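Local coordinates for protein arginine kinase (Anthopleura japonica, PDB 4RF9) that catalyses the reversible transfer of a phosphoryl group from ATP to L-arginine, giving phosphoarginine and ADP, as a two-repeat member of the ATP:guanido phosphotransferase family, at residues Arg136-Tyr141 against Leu153-Lys158. Residues are numbered along the deposited sequence; the frame is centred on the assembly and turned at random.
Sequences RSLKGY and LEIEKK
One face of the Tyr141 ring is covered by Ile155, whose CG1 sits 3.6 Å from the ring centroid and only 11° off the ring normal, a CH-pi contact almost dead centre. Ile155 CD1 runs on over the same face toward the root of the ring, ending 3.7 Å from Tyr141 CG. At the hydroxyl end of the ring, near its plane, come Glu154 OE2 and Lys158 NZ. The Glu154 carboxylate is turned 74° from the ring, and Tyr141 OH donates to Glu154 OE2; the modelled 2.4 Å is shorter than a normal hydrogen bond, and the exact length is doubtful. With CG anti to the backbone N (chi1 -178°) and an extended chain beyond, Glu154 carries its carboxylate out from the helix to that hydroxyl. The Lys158 and Tyr141 side chains run toward each other from opposite directions, the lysine bent at chi3, and Lys158 NZ donates to Tyr141 OH at 3.2 Å. As modelled, the phenol oxygen gives one hydrogen bond and takes another, lying between a carboxylate and an ammonium group.

In the fold, this ties the loop leaving strand 127-136, in the antiparallel sheet of the first repeat's C-terminal catalytic domain, to helix 149-163, the next helix in the chain. The loop makes a type II beta turn from Leu138 to Tyr141, with Gly140 at its third position. A water accepts from Lys158 NZ and donates to Lys139 O, bridging helix and turn. Deeper in, Leu138 CD2 reaches Ile155 CG2 at 4.0 Å, and Leu264 of helix 246-264 touches both Leu138 and Lys158. His151, one turn before Ile155 on its helix, meets the Tyr141 ring edge-to-face.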
loop_
_atom_site.group_PDB
_atom_site.type_symbol
_atom_site.label_atom_id
_atom_site.label_comp_id
_atom_site.label_asym_id
_atom_site.label_seq_id
_atom_site.Cartn_x
_atom_site.Cartn_y
_atom_site.Cartn_z
ATOM N N ARG A 136 1.646 18.366 -18.273
ATOM C CA ARG A 136 2.286 19.654 -18.529
ATOM C C ARG A 136 3.087 19.642 -19.832
ATOM O O ARG A 136 3.550 18.591 -20.278
ATOM C CB ARG A 136 3.195 20.044 -17.363
ATOM C CG ARG A 136 2.456 20.444 -16.093
ATOM C CD ARG A 136 1.635 21.707 -16.299
ATOM N NE ARG A 136 1.039 22.168 -15.051
ATOM C CZ ARG A 136 -0.168 21.811 -14.622
ATOM N NH1 ARG A 136 -0.916 20.990 -15.346
ATOM N NH2 ARG A 136 -0.628 22.278 -13.469
ATOM N N SER A 137 3.242 20.816 -20.436
ATOM C CA SER A 137 4.010 20.965 -21.670
ATOM C C SER A 137 4.913 22.199 -21.606
ATOM O O SER A 137 4.495 23.259 -21.151
ATOM C CB SER A 137 3.072 21.046 -22.879
ATOM O OG SER A 137 2.344 19.842 -23.045
ATOM N N LEU A 138 6.150 22.045 -22.072
ATOM C CA LEU A 138 7.164 23.095 -21.989
ATOM C C LEU A 138 6.973 24.225 -23.000
ATOM O O LEU A 138 6.541 23.994 -24.129
ATOM C CB LEU A 138 8.557 22.491 -22.186
ATOM C CG LEU A 138 9.409 22.194 -20.951
ATOM C CD1 LEU A 138 8.599 21.488 -19.873
ATOM C CD2 LEU A 138 10.620 21.361 -21.349
ATOM N N LYS A 139 7.315 25.444 -22.589
ATOM C CA LYS A 139 7.298 26.593 -23.489
ATOM C C LYS A 139 8.311 26.410 -24.616
ATOM O O LYS A 139 9.383 25.842 -24.410
ATOM C CB LYS A 139 7.632 27.879 -22.726
ATOM C CG LYS A 139 6.574 28.345 -21.739
ATOM C CD LYS A 139 7.114 29.487 -20.892
ATOM C CE LYS A 139 6.101 29.973 -19.872
ATOM N NZ LYS A 139 6.743 30.876 -18.876
ATOM N N GLY A 140 7.964 26.891 -25.805
ATOM C CA GLY A 140 8.911 26.961 -26.905
ATOM C C GLY A 140 8.921 25.779 -27.854
ATOM O O GLY A 140 9.645 25.787 -28.850
ATOM N N TYR A 141 8.125 24.760 -27.554
ATOM C CA TYR A 141 8.067 23.582 -28.413
ATOM C C TYR A 141 6.650 23.293 -28.887
ATOM O O TYR A 141 5.683 23.877 -28.397
ATOM C CB TYR A 141 8.618 22.353 -27.687
ATOM C CG TYR A 141 9.965 22.580 -27.047
ATOM C CD1 TYR A 141 11.136 22.456 -27.784
ATOM C CD2 TYR A 141 10.068 22.913 -25.704
ATOM C CE1 TYR A 141 12.369 22.662 -27.202
ATOM C CE2 TYR A 141 11.297 23.120 -25.112
ATOM C CZ TYR A 141 12.444 22.993 -25.865
ATOM O OH TYR A 141 13.672 23.198 -25.284
ATOM N N LEU A 153 14.262 15.587 -27.980
ATOM C CA LEU A 153 15.533 15.333 -27.310
ATOM C C LEU A 153 15.915 16.485 -26.389
ATOM O O LEU A 153 16.357 16.268 -25.260
ATOM C CB LEU A 153 16.642 15.099 -28.341
ATOM C CG LEU A 153 16.608 13.755 -29.073
ATOM C CD1 LEU A 153 17.490 13.783 -30.313
ATOM C CD2 LEU A 153 17.020 12.615 -28.146
ATOM N N GLU A 154 15.744 17.709 -26.879
ATOM C CA GLU A 154 16.063 18.898 -26.099
ATOM C C GLU A 154 15.165 19.001 -24.867
ATOM O O GLU A 154 15.608 19.430 -23.802
ATOM C CB GLU A 154 15.934 20.154 -26.962
ATOM C CG GLU A 154 16.301 21.439 -26.241
ATOM C CD GLU A 154 16.261 22.648 -27.152
ATOM O OE1 GLU A 154 17.059 22.697 -28.110
ATOM O OE2 GLU A 154 15.429 23.547 -26.910
ATOM N N ILE A 155 13.908 18.601 -25.021
ATOM C CA ILE A 155 12.967 18.571 -23.909
ATOM C C ILE A 155 13.414 17.579 -22.839
ATOM O O ILE A 155 13.384 17.883 -21.647
ATOM C CB ILE A 155 11.540 18.218 -24.387
ATOM C CG1 ILE A 155 10.920 19.409 -25.116
ATOM C CG2 ILE A 155 10.664 17.799 -23.212
ATOM C CD1 ILE A 155 9.606 19.092 -25.798
ATOM N N GLU A 156 13.834 16.396 -23.277
ATOM C CA GLU A 156 14.360 15.380 -22.372
ATOM C C GLU A 156 15.547 15.928 -21.592
ATOM O O GLU A 156 15.603 15.821 -20.369
ATOM C CB GLU A 156 14.788 14.136 -23.157
ATOM C CG GLU A 156 15.350 13.012 -22.300
ATOM C CD GLU A 156 15.974 11.908 -23.134
ATOM O OE1 GLU A 156 16.182 10.798 -22.602
ATOM O OE2 GLU A 156 16.261 12.157 -24.323
ATOM N N LYS A 157 16.484 16.530 -22.317
ATOM C CA LYS A 157 17.704 17.082 -21.735
ATOM C C LYS A 157 17.432 18.123 -20.651
ATOM O O LYS A 157 18.060 18.105 -19.592
ATOM C CB LYS A 157 18.575 17.688 -22.836
ATOM C CG LYS A 157 19.835 18.374 -22.340
ATOM C CD LYS A 157 20.581 19.023 -23.493
ATOM C CE LYS A 157 21.781 19.815 -23.009
ATOM N NZ LYS A 157 22.452 20.520 -24.135
ATOM N N LYS A 158 16.499 19.031 -20.918
ATOM C CA LYS A 158 16.170 20.091 -19.970
ATOM C C LYS A 158 15.399 19.566 -18.762
ATOM O O LYS A 158 15.649 19.981 -17.631
ATOM C CB LYS A 158 15.385 21.208 -20.664
ATOM C CG LYS A 158 16.214 22.003 -21.657
ATOM C CD LYS A 158 15.347 22.894 -22.527
ATOM C CE LYS A 158 14.577 23.904 -21.696
ATOM N NZ LYS A 158 13.835 24.867 -22.557
HETATM O O HOH W 1 10.748 25.169 -21.715
#